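Uncharacterized protein AF0587 (Archaeoglobus fulgidus DSM 4304, PDB 2Q07) is of unknown function but, as the C-terminal part of an archaeosine synthase-family protein that ends in a PUA domain, probably binds RNA in tRNA modification. Local coordinates at residues A[36-40]-A[41-45]; A[51-55]-A[56-60]; A[168-171]-A[172-176]; A[190-193]-A[194-197]. All coordinates share one frame; numbering follows the deposited sequence.

Interaction 1: residues A[36-40]-A[41-45]; sequences PCTAR and KPYLT
Cys37 and Thr38 meet the ring of Tyr43, and Arg40 meets Thr45, in a local contact round a turn. The turn follows strand 31-36 and leads into helix 47-55. It passes through a cis peptide bond between Lys41 and Pro42, which probably helps the chain to fold back on itself. Thr38 OG1 donates to Arg40 O at 2.8 Å. This bond lies in the carbonyl plane, with a C=O...donor angle of 150°. The same hydroxyl oxygen stands at the edge of the Tyr43 ring, 3.6 Å from Tyr43 CD2. Thr38 and Tyr43 run past each other in opposite directions. Cys37 CB approaches the ring obliquely, 3.8 Å from Tyr43 CE2. Thr45 closes a short 3-10 turn. Its N and its OG1 both donate to Pro42 O, so two bonds grip that oxygen. Arg40 stretches out with CG anti to the backbone N (chi1 175°) and crosses Thr45 at about a right angle. Thr45 O lies 3.4 Å from the plane of the Arg40 guanidinium, over its centre. Thr45 O also accepts from Arg50 NE of helix 47-55. Tyr43 packs on His49 of that helix and on Ile64 of strand 61-65. Cys37 touches Ile64 too, as well as Tyr124 of helix 123-132.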
loop_
_atom_site.group_PDB
_atom_site.type_symbol
_atom_site.label_atom_id
_atom_site.label_comp_id
_atom_site.label_asym_id
_atom_site.label_seq_id
_atom_site.Cartn_x
_atom_site.Cartn_y
_atom_site.Cartn_z
ATOM N N PRO A 36 1.263 2.591 -17.143
ATOM C CA PRO A 36 0.110 3.493 -17.170
ATOM C C PRO A 36 -1.004 2.984 -16.256
ATOM O O PRO A 36 -1.141 1.776 -16.045
ATOM C CB PRO A 36 -0.290 3.469 -18.635
ATOM C CG PRO A 36 -0.082 2.029 -18.980
ATOM C CD PRO A 36 1.252 1.693 -18.313
ATOM N N CYS A 37 -1.783 3.901 -15.693
ATOM C CA CYS A 37 -2.888 3.480 -14.848
ATOM C C CYS A 37 -3.938 2.897 -15.790
ATOM O O CYS A 37 -3.848 3.066 -17.004
ATOM C CB CYS A 37 -3.463 4.665 -14.062
ATOM S SG CYS A 37 -4.001 6.042 -15.090
ATOM N N THR A 38 -4.917 2.188 -15.241
ATOM C CA THR A 38 -5.962 1.590 -16.065
ATOM C C THR A 38 -7.334 1.910 -15.495
ATOM O O THR A 38 -7.445 2.374 -14.361
ATOM C CB THR A 38 -5.811 0.059 -16.138
ATOM O OG1 THR A 38 -5.693 -0.466 -14.812
ATOM C CG2 THR A 38 -4.567 -0.331 -16.950
ATOM N N ALA A 39 -8.369 1.659 -16.292
ATOM C CA ALA A 39 -9.752 1.896 -15.881
ATOM C C ALA A 39 -10.113 0.956 -14.739
ATOM O O ALA A 39 -10.723 1.370 -13.750
ATOM C CB ALA A 39 -10.696 1.671 -17.060
ATOM N N ARG A 40 -9.737 -0.312 -14.880
ATOM C CA ARG A 40 -10.020 -1.299 -13.848
ATOM C C ARG A 40 -8.955 -1.294 -12.754
ATOM O O ARG A 40 -7.763 -1.246 -13.039
ATOM C CB ARG A 40 -10.118 -2.702 -14.447
ATOM C CG ARG A 40 -10.297 -3.803 -13.397
ATOM C CD ARG A 40 -10.623 -5.136 -14.037
ATOM N NE ARG A 40 -10.640 -6.230 -13.068
ATOM C CZ ARG A 40 -10.885 -7.496 -13.384
ATOM N NH1 ARG A 40 -11.138 -7.828 -14.641
ATOM N NH2 ARG A 40 -10.867 -8.436 -12.447
ATOM N N LYS A 41 -9.408 -1.330 -11.504
ATOM C CA LYS A 41 -8.518 -1.357 -10.348
ATOM C C LYS A 41 -8.967 -2.498 -9.426
ATOM O O LYS A 41 -10.104 -2.960 -9.520
ATOM C CB LYS A 41 -8.589 -0.030 -9.586
ATOM C CG LYS A 41 -8.236 1.205 -10.411
ATOM C CD LYS A 41 -8.343 2.451 -9.554
ATOM C CE LYS A 41 -8.244 3.719 -10.385
ATOM N NZ LYS A 41 -8.510 4.934 -9.553
ATOM N N PRO A 42 -8.063 -3.002 -8.561
ATOM C CA PRO A 42 -6.671 -2.551 -8.432
ATOM C C PRO A 42 -5.932 -2.870 -9.729
ATOM O O PRO A 42 -6.190 -3.899 -10.347
ATOM C CB PRO A 42 -6.161 -3.348 -7.234
ATOM C CG PRO A 42 -6.939 -4.621 -7.320
ATOM C CD PRO A 42 -8.337 -4.124 -7.648
ATOM N N TYR A 43 -5.022 -1.990 -10.132
ATOM C CA TYR A 43 -4.286 -2.132 -11.388
ATOM C C TYR A 43 -3.781 -3.513 -11.807
ATOM O O TYR A 43 -3.802 -3.845 -12.995
ATOM C CB TYR A 43 -3.107 -1.165 -11.402
ATOM C CG TYR A 43 -3.484 0.255 -11.056
ATOM C CD1 TYR A 43 -2.816 0.938 -10.041
ATOM C CD2 TYR A 43 -4.486 0.931 -11.759
ATOM C CE1 TYR A 43 -3.130 2.262 -9.731
ATOM C CE2 TYR A 43 -4.810 2.270 -11.455
ATOM C CZ TYR A 43 -4.123 2.921 -10.439
ATOM O OH TYR A 43 -4.416 4.226 -10.116
ATOM N N LEU A 44 -3.331 -4.317 -10.854
ATOM C CA LEU A 44 -2.801 -5.637 -11.194
ATOM C C LEU A 44 -3.817 -6.588 -11.840
ATOM O O LEU A 44 -3.433 -7.540 -12.525
ATOM C CB LEU A 44 -2.199 -6.295 -9.951
ATOM C CG LEU A 44 -1.339 -7.532 -10.168
ATOM C CD1 LEU A 44 -0.170 -7.205 -11.100
ATOM C CD2 LEU A 44 -0.827 -8.026 -8.807
ATOM N N THR A 45 -5.103 -6.339 -11.624
ATOM C CA THR A 45 -6.142 -7.188 -12.201
ATOM C C THR A 45 -6.635 -6.668 -13.555
ATOM O O THR A 45 -7.512 -7.277 -14.167
ATOM C CB THR A 45 -7.377 -7.284 -11.282
ATOM O OG1 THR A 45 -8.088 -6.042 -11.324
ATOM C CG2 THR A 45 -6.962 -7.580 -9.840
#

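Interaction 2: residues A[51-55]-A[56-60]; sequences ALRSK and VKVNV
Val56 N makes a weak bond to Leu52 O (3.1 Å, N-H...acceptor angle 130°), and Val56 is the first residue to leave helical backbone angles at the end of helix 47-55. The helix belongs to a beta-alpha-beta crossover. It joins strand 31-36 to the neighbouring parallel strand 61-65 of the central sheet. Arg53 CA adds a CH...O contact to Val56 O at 3.6 Å. Val56 turns CG1 between its backbone N and its carbonyl carbon (chi1 60°). That methyl packs tightly, 3.1 Å from Leu52 O. Leu52 and Val56 both also pack on Leu156 of helix 150-160.

The main side-chain contact is between Arg53 and Val58, which cross at about a right angle. Arg53 CG touches Val58 CG2 at 3.8 Å. Farther out the arginine chain bends at chi3, and its guanidinium turns one face to the valine. Val58 CB sits over that face, offset toward the rim, and Val58 CG1 is 3.6 Å from Arg53 NH2. The charge itself is paired elsewhere: Arg53 NH2 forms a salt bridge with Glu62 of strand 61-65. Putting an alanine here would probably leave Glu62 without its charged mate and uncover one side of Val58. A water ties the helix end to the loop. It accepts from Val58 N at 2.9 Å and donates weakly to Arg53 O at 3.3 Å.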
loop_
_atom_site.group_PDB
_atom_site.type_symbol
_atom_site.label_atom_id
_atom_site.label_comp_id
_atom_site.label_asym_id
_atom_site.label_seq_id
_atom_site.Cartn_x
_atom_site.Cartn_y
_atom_site.Cartn_z
ATOM N N ALA A 51 -1.959 -8.715 -19.361
ATOM C CA ALA A 51 -1.409 -9.071 -20.670
ATOM C C ALA A 51 0.100 -8.851 -20.671
ATOM O O ALA A 51 0.865 -9.697 -21.137
ATOM C CB ALA A 51 -2.062 -8.233 -21.765
ATOM N N LEU A 52 0.524 -7.705 -20.149
ATOM C CA LEU A 52 1.943 -7.375 -20.075
ATOM C C LEU A 52 2.730 -8.406 -19.270
ATOM O O LEU A 52 3.712 -8.965 -19.749
ATOM C CB LEU A 52 2.122 -6.001 -19.433
ATOM C CG LEU A 52 2.478 -4.862 -20.377
ATOM C CD1 LEU A 52 2.508 -3.541 -19.611
ATOM C CD2 LEU A 52 3.829 -5.158 -21.017
ATOM N N ARG A 53 2.292 -8.650 -18.041
ATOM C CA ARG A 53 2.967 -9.609 -17.175
ATOM C C ARG A 53 2.864 -11.025 -17.712
ATOM O O ARG A 53 3.548 -11.939 -17.241
ATOM C CB ARG A 53 2.393 -9.521 -15.762
ATOM C CG ARG A 53 2.790 -8.230 -15.077
ATOM C CD ARG A 53 2.121 -8.042 -13.736
ATOM N NE ARG A 53 3.060 -7.451 -12.788
ATOM C CZ ARG A 53 3.880 -8.161 -12.019
ATOM N NH1 ARG A 53 3.863 -9.482 -12.081
ATOM N NH2 ARG A 53 4.730 -7.553 -11.205
ATOM N N SER A 54 2.007 -11.201 -18.705
ATOM C CA SER A 54 1.820 -12.501 -19.328
ATOM C C SER A 54 2.894 -12.732 -20.399
ATOM O O SER A 54 3.362 -13.860 -20.607
ATOM C CB SER A 54 0.432 -12.573 -19.962
ATOM O OG SER A 54 0.271 -13.786 -20.664
ATOM N N LYS A 55 3.291 -11.652 -21.061
ATOM C CA LYS A 55 4.290 -11.719 -22.113
ATOM C C LYS A 55 5.724 -11.493 -21.640
ATOM O O LYS A 55 6.675 -11.753 -22.384
ATOM C CB LYS A 55 3.939 -10.722 -23.219
ATOM C CG LYS A 55 2.847 -11.208 -24.172
ATOM C CD LYS A 55 1.555 -11.563 -23.442
ATOM C CE LYS A 55 0.498 -12.086 -24.407
ATOM N NZ LYS A 55 0.190 -11.096 -25.483
ATOM N N VAL A 56 5.885 -11.025 -20.408
ATOM C CA VAL A 56 7.213 -10.780 -19.860
ATOM C C VAL A 56 7.250 -10.962 -18.341
ATOM O O VAL A 56 6.418 -10.410 -17.614
ATOM C CB VAL A 56 7.700 -9.352 -20.231
ATOM C CG1 VAL A 56 6.751 -8.317 -19.674
ATOM C CG2 VAL A 56 9.097 -9.127 -19.718
ATOM N N LYS A 57 8.212 -11.746 -17.860
ATOM C CA LYS A 57 8.332 -11.973 -16.424
ATOM C C LYS A 57 8.861 -10.698 -15.784
ATOM O O LYS A 57 9.970 -10.244 -16.081
ATOM C CB LYS A 57 9.274 -13.140 -16.132
ATOM C CG LYS A 57 9.185 -13.638 -14.705
ATOM C CD LYS A 57 9.941 -14.943 -14.502
ATOM C CE LYS A 57 9.711 -15.480 -13.091
ATOM N NZ LYS A 57 10.256 -16.858 -12.917
ATOM N N VAL A 58 8.054 -10.119 -14.906
ATOM C CA VAL A 58 8.412 -8.876 -14.240
ATOM C C VAL A 58 9.044 -9.123 -12.868
ATOM O O VAL A 58 8.358 -9.500 -11.924
ATOM C CB VAL A 58 7.156 -7.984 -14.094
ATOM C CG1 VAL A 58 7.497 -6.705 -13.368
ATOM C CG2 VAL A 58 6.574 -7.690 -15.480
ATOM N N ASN A 59 10.354 -8.905 -12.774
ATOM C CA ASN A 59 11.082 -9.092 -11.521
ATOM C C ASN A 59 11.742 -7.820 -11.015
ATOM O O ASN A 59 12.771 -7.868 -10.338
ATOM C CB ASN A 59 12.148 -10.182 -11.652
ATOM C CG ASN A 59 11.559 -11.572 -11.644
ATOM O OD1 ASN A 59 10.567 -11.831 -10.969
ATOM N ND2 ASN A 59 12.178 -12.481 -12.384
ATOM N N VAL A 60 11.156 -6.685 -11.362
ATOM C CA VAL A 60 11.657 -5.406 -10.896
ATOM C C VAL A 60 10.470 -4.689 -10.275
ATOM O O VAL A 60 9.328 -5.102 -10.467
ATOM C CB VAL A 60 12.233 -4.569 -12.043
ATOM C CG1 VAL A 60 13.411 -5.316 -12.687
ATOM C CG2 VAL A 60 11.145 -4.269 -13.066
HETATM O O HOH W 1 5.330 -11.090 -14.592
#

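Interaction 3: residues A[168-171]-A[172-176]; sequences LYRR and ILEHM
Ile172 N and Leu173 N donate to Leu168 O and Tyr169 O in regular i to i+4 helix bonds. The bond from Ile172 N to Leu168 O is 3.0 Å long.

Arg171 O takes two hydrogen bonds from one residue. His175 N and His175 ND1 each donate at 2.8 Å, from opposite faces of the Arg171 carbonyl plane. The ring nitrogen comes from above that plane and not along a lone pair. With chi1 near -86° the histidine ring folds back along the helix, which brings ND1 to the oxygen. At its far side NE2 accepts from Lys26 N, so the ring's rotation is fixed at both ends.

Apolar contact is slight: Leu168 CG meets Ile172 CD1 at 4.1 Å. The carboxylate end of Glu174 lies against the aliphatic part of Arg170, Glu174 OE2 being 3.6 Å from Arg170 CG. Their charged atoms do not meet, with Arg170 NE 4.9 Å from Glu174 OE2. Arg171 NH1 forms a salt bridge with Asp167.

Leu173 packs on Val189, Val208 and Leu215. This is a helix packed on an antiparallel sheet on its Leu173 side and, through Leu168 and His175, on the preceding domain.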
loop_
_atom_site.group_PDB
_atom_site.type_symbol
_atom_site.label_atom_id
_atom_site.label_comp_id
_atom_site.label_asym_id
_atom_site.label_seq_id
_atom_site.Cartn_x
_atom_site.Cartn_y
_atom_site.Cartn_z
ATOM N N LEU A 168 5.763 -11.031 -5.323
ATOM C CA LEU A 168 5.140 -9.714 -5.235
ATOM C C LEU A 168 4.034 -9.622 -4.178
ATOM O O LEU A 168 3.890 -8.593 -3.522
ATOM C CB LEU A 168 4.559 -9.336 -6.595
ATOM C CG LEU A 168 3.851 -7.981 -6.698
ATOM C CD1 LEU A 168 4.832 -6.847 -6.453
ATOM C CD2 LEU A 168 3.236 -7.853 -8.071
ATOM N N TYR A 169 3.261 -10.694 -4.029
ATOM C CA TYR A 169 2.151 -10.724 -3.077
ATOM C C TYR A 169 2.595 -10.506 -1.640
ATOM O O TYR A 169 1.905 -9.840 -0.867
ATOM C CB TYR A 169 1.380 -12.047 -3.184
ATOM C CG TYR A 169 0.566 -12.207 -4.458
ATOM C CD1 TYR A 169 -0.086 -13.406 -4.738
ATOM C CD2 TYR A 169 0.445 -11.165 -5.377
ATOM C CE1 TYR A 169 -0.837 -13.570 -5.898
ATOM C CE2 TYR A 169 -0.303 -11.314 -6.544
ATOM C CZ TYR A 169 -0.942 -12.524 -6.798
ATOM O OH TYR A 169 -1.675 -12.699 -7.950
ATOM N N ARG A 170 3.738 -11.076 -1.279
ATOM C CA ARG A 170 4.271 -10.910 0.068
ATOM C C ARG A 170 4.735 -9.467 0.307
ATOM O O ARG A 170 4.535 -8.912 1.393
ATOM C CB ARG A 170 5.427 -11.892 0.294
ATOM C CG ARG A 170 6.305 -11.584 1.508
ATOM C CD ARG A 170 7.159 -12.793 1.853
ATOM N NE ARG A 170 6.302 -13.919 2.221
ATOM C CZ ARG A 170 6.687 -15.188 2.230
ATOM N NH1 ARG A 170 7.928 -15.508 1.891
ATOM N NH2 ARG A 170 5.822 -16.140 2.560
ATOM N N ARG A 171 5.341 -8.851 -0.707
ATOM C CA ARG A 171 5.808 -7.470 -0.582
ATOM C C ARG A 171 4.619 -6.529 -0.371
ATOM O O ARG A 171 4.689 -5.578 0.413
ATOM C CB ARG A 171 6.574 -7.035 -1.841
ATOM C CG ARG A 171 8.086 -7.003 -1.683
ATOM C CD ARG A 171 8.696 -8.361 -1.916
ATOM N NE ARG A 171 10.137 -8.357 -1.682
ATOM C CZ ARG A 171 10.975 -9.264 -2.177
ATOM N NH1 ARG A 171 10.514 -10.246 -2.943
ATOM N NH2 ARG A 171 12.271 -9.203 -1.899
ATOM N N ILE A 172 3.530 -6.805 -1.079
ATOM C CA ILE A 172 2.308 -6.003 -0.982
ATOM C C ILE A 172 1.738 -6.051 0.435
ATOM O O ILE A 172 1.416 -5.020 1.012
ATOM C CB ILE A 172 1.225 -6.521 -1.964
ATOM C CG1 ILE A 172 1.600 -6.159 -3.402
ATOM C CG2 ILE A 172 -0.115 -5.941 -1.625
ATOM C CD1 ILE A 172 0.633 -6.708 -4.446
ATOM N N LEU A 173 1.604 -7.257 0.975
ATOM C CA LEU A 173 1.066 -7.441 2.310
ATOM C C LEU A 173 2.003 -6.825 3.341
ATOM O O LEU A 173 1.547 -6.173 4.283
ATOM C CB LEU A 173 0.849 -8.936 2.595
ATOM C CG LEU A 173 -0.304 -9.637 1.862
ATOM C CD1 LEU A 173 -0.285 -11.130 2.197
ATOM C CD2 LEU A 173 -1.644 -9.025 2.272
ATOM N N GLU A 174 3.309 -7.014 3.162
ATOM C CA GLU A 174 4.278 -6.443 4.093
ATOM C C GLU A 174 4.194 -4.919 4.073
ATOM O O GLU A 174 4.287 -4.279 5.120
ATOM C CB GLU A 174 5.710 -6.872 3.746
ATOM C CG GLU A 174 5.922 -8.375 3.786
ATOM C CD GLU A 174 7.345 -8.783 3.451
ATOM O OE1 GLU A 174 7.942 -8.190 2.522
ATOM O OE2 GLU A 174 7.864 -9.709 4.112
ATOM N N HIS A 175 4.022 -4.342 2.884
ATOM C CA HIS A 175 3.934 -2.891 2.756
ATOM C C HIS A 175 2.663 -2.323 3.359
ATOM O O HIS A 175 2.658 -1.196 3.832
ATOM C CB HIS A 175 4.040 -2.444 1.288
ATOM C CG HIS A 175 5.448 -2.268 0.810
ATOM N ND1 HIS A 175 6.312 -3.325 0.632
ATOM C CD2 HIS A 175 6.156 -1.151 0.515
ATOM C CE1 HIS A 175 7.494 -2.869 0.255
ATOM N NE2 HIS A 175 7.426 -1.551 0.178
HETATM N N MSE A 176 1.577 -3.090 3.338
HETATM C CA MSE A 176 0.327 -2.598 3.911
HETATM C C MSE A 176 0.413 -2.573 5.435
HETATM O O MSE A 176 -0.115 -1.667 6.077
HETATM C CB MSE A 176 -0.841 -3.460 3.449
HETATM C CG MSE A 176 -1.008 -3.434 1.942
HETATM SE SE MSE A 176 -2.563 -4.364 1.347
HETATM C CE MSE A 176 -1.827 -6.106 1.041
#

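Interaction 4: residues A[190-193]-A[194-197]; sequences AGRY and PELE
Pro194 turns back over Tyr193 at the tip of a beta hairpin that links strands 188-190 and 197-200. The peptide bond between the two is cis. Pro194 CA lies over one face of the Tyr193 ring, 3.7 Å from its centroid and 22° off the normal, a CH-pi contact. The ring takes this place because its CG is opposite the backbone N (chi1 -164°). The backbone angles of Tyr193 and Pro194 fit a type VIa turn. Glu195 completes it, its N donating to Arg192 O at 2.8 Å. Glu195 is also the centre of an inverse gamma turn, and its carboxylate pairs with Arg210. Gly191 faces Glu195 O so closely that a CB there would clash with it.

Leu196 comes to the edge of the Tyr193 ring, with Leu196 CD1 3.8 Å from Tyr193 CD1. Its CA makes a CH...O contact of 3.3 Å with Ala190 O. Glu197 then forms an antiparallel hydrogen-bonded pair with Ala190. Glu197 N donates to Ala190 O and Ala190 N to Glu197 O, each at 2.9 Å. The carboxylate of Glu197 forms a salt bridge with Arg204.

At the far end of its ring, Tyr193 OH is hydrogen-bonded to Glu76. With an alanine in place of Tyr193, Pro194 and Leu196 would probably lose their shared packing surface, and Glu76 its hydroxyl partner. The hairpin lies against helix 168-181, where Leu196 touches Tyr169 and Leu173. On the sheet side, Leu196 packs on Val208 of strand 203-209.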
loop_
_atom_site.group_PDB
_atom_site.type_symbol
_atom_site.label_atom_id
_atom_site.label_comp_id
_atom_site.label_asym_id
_atom_site.label_seq_id
_atom_site.Cartn_x
_atom_site.Cartn_y
_atom_site.Cartn_z
ATOM N N ALA A 190 -1.838 -16.296 1.093
ATOM C CA ALA A 190 -2.884 -17.101 0.472
ATOM C C ALA A 190 -4.016 -16.276 -0.125
ATOM O O ALA A 190 -4.023 -15.052 -0.032
ATOM C CB ALA A 190 -3.446 -18.089 1.494
ATOM N N GLY A 191 -4.973 -16.970 -0.738
ATOM C CA GLY A 191 -6.113 -16.304 -1.339
ATOM C C GLY A 191 -5.898 -15.904 -2.787
ATOM O O GLY A 191 -4.785 -15.975 -3.301
ATOM N N ARG A 192 -6.974 -15.494 -3.453
ATOM C CA ARG A 192 -6.875 -15.068 -4.844
ATOM C C ARG A 192 -6.872 -13.541 -4.906
ATOM O O ARG A 192 -7.785 -12.888 -4.397
ATOM C CB ARG A 192 -8.038 -15.644 -5.668
ATOM C CG ARG A 192 -9.421 -15.340 -5.109
ATOM C CD ARG A 192 -10.498 -16.267 -5.697
ATOM N NE ARG A 192 -10.219 -17.680 -5.430
ATOM C CZ ARG A 192 -11.098 -18.668 -5.597
ATOM N NH1 ARG A 192 -12.326 -18.408 -6.028
ATOM N NH2 ARG A 192 -10.747 -19.921 -5.337
ATOM N N TYR A 193 -5.829 -12.985 -5.518
ATOM C CA TYR A 193 -5.688 -11.536 -5.649
ATOM C C TYR A 193 -6.993 -10.915 -6.162
ATOM O O TYR A 193 -7.631 -11.464 -7.058
ATOM C CB TYR A 193 -4.553 -11.208 -6.620
ATOM C CG TYR A 193 -4.074 -9.777 -6.531
ATOM C CD1 TYR A 193 -3.137 -9.397 -5.574
ATOM C CD2 TYR A 193 -4.575 -8.795 -7.389
ATOM C CE1 TYR A 193 -2.703 -8.076 -5.470
ATOM C CE2 TYR A 193 -4.154 -7.467 -7.291
ATOM C CZ TYR A 193 -3.212 -7.117 -6.331
ATOM O OH TYR A 193 -2.746 -5.816 -6.258
ATOM N N PRO A 194 -7.397 -9.754 -5.620
ATOM C CA PRO A 194 -6.772 -8.937 -4.571
ATOM C C PRO A 194 -7.131 -9.321 -3.131
ATOM O O PRO A 194 -6.762 -8.618 -2.188
ATOM C CB PRO A 194 -7.253 -7.535 -4.912
ATOM C CG PRO A 194 -8.668 -7.791 -5.339
ATOM C CD PRO A 194 -8.540 -9.035 -6.225
ATOM N N GLU A 195 -7.839 -10.432 -2.959
ATOM C CA GLU A 195 -8.244 -10.878 -1.629
ATOM C C GLU A 195 -7.173 -11.754 -0.994
ATOM O O GLU A 195 -7.397 -12.935 -0.732
ATOM C CB GLU A 195 -9.559 -11.657 -1.714
ATOM C CG GLU A 195 -10.665 -10.910 -2.439
ATOM C CD GLU A 195 -11.982 -11.665 -2.417
ATOM O OE1 GLU A 195 -11.986 -12.870 -2.753
ATOM O OE2 GLU A 195 -13.011 -11.051 -2.068
ATOM N N LEU A 196 -6.016 -11.154 -0.733
ATOM C CA LEU A 196 -4.891 -11.864 -0.145
ATOM C C LEU A 196 -5.025 -11.999 1.369
ATOM O O LEU A 196 -5.718 -11.211 2.010
ATOM C CB LEU A 196 -3.585 -11.123 -0.454
ATOM C CG LEU A 196 -3.207 -10.891 -1.919
ATOM C CD1 LEU A 196 -1.949 -10.036 -1.994
ATOM C CD2 LEU A 196 -2.992 -12.223 -2.604
ATOM N N GLU A 197 -4.344 -13.001 1.924
ATOM C CA GLU A 197 -4.330 -13.232 3.360
ATOM C C GLU A 197 -2.926 -13.647 3.777
ATOM O O GLU A 197 -2.116 -14.064 2.955
ATOM C CB GLU A 197 -5.292 -14.352 3.758
ATOM C CG GLU A 197 -6.708 -14.198 3.269
ATOM C CD GLU A 197 -7.627 -15.228 3.889
ATOM O OE1 GLU A 197 -7.253 -16.420 3.920
ATOM O OE2 GLU A 197 -8.724 -14.850 4.343
#

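Leu44 joins the set. Its CD1 packs 3.6 Å from Arg53 CD of interaction 2, its CD2 4.0 Å from Tyr169 CE2 of interaction 3, and its CB 3.5 Å from Tyr193 CE2 of interaction 4. Glu76 reinforces this meeting point, bonding both Leu44 N and Tyr193 OH. Interactions 3 and 4 have centres about 11 Å apart, and the rings of Tyr169 and Tyr193 meet nearly parallel. Interaction 2 reaches interaction 3 through Arg53 NH2 and Leu168 CD2, 3.5 Å apart, but stays about 9 Å from interaction 4 at the nearest atoms. Most of these contacts join a domain probably of UDG-like type to the pre-PUA region. No active site or ligand is identified here.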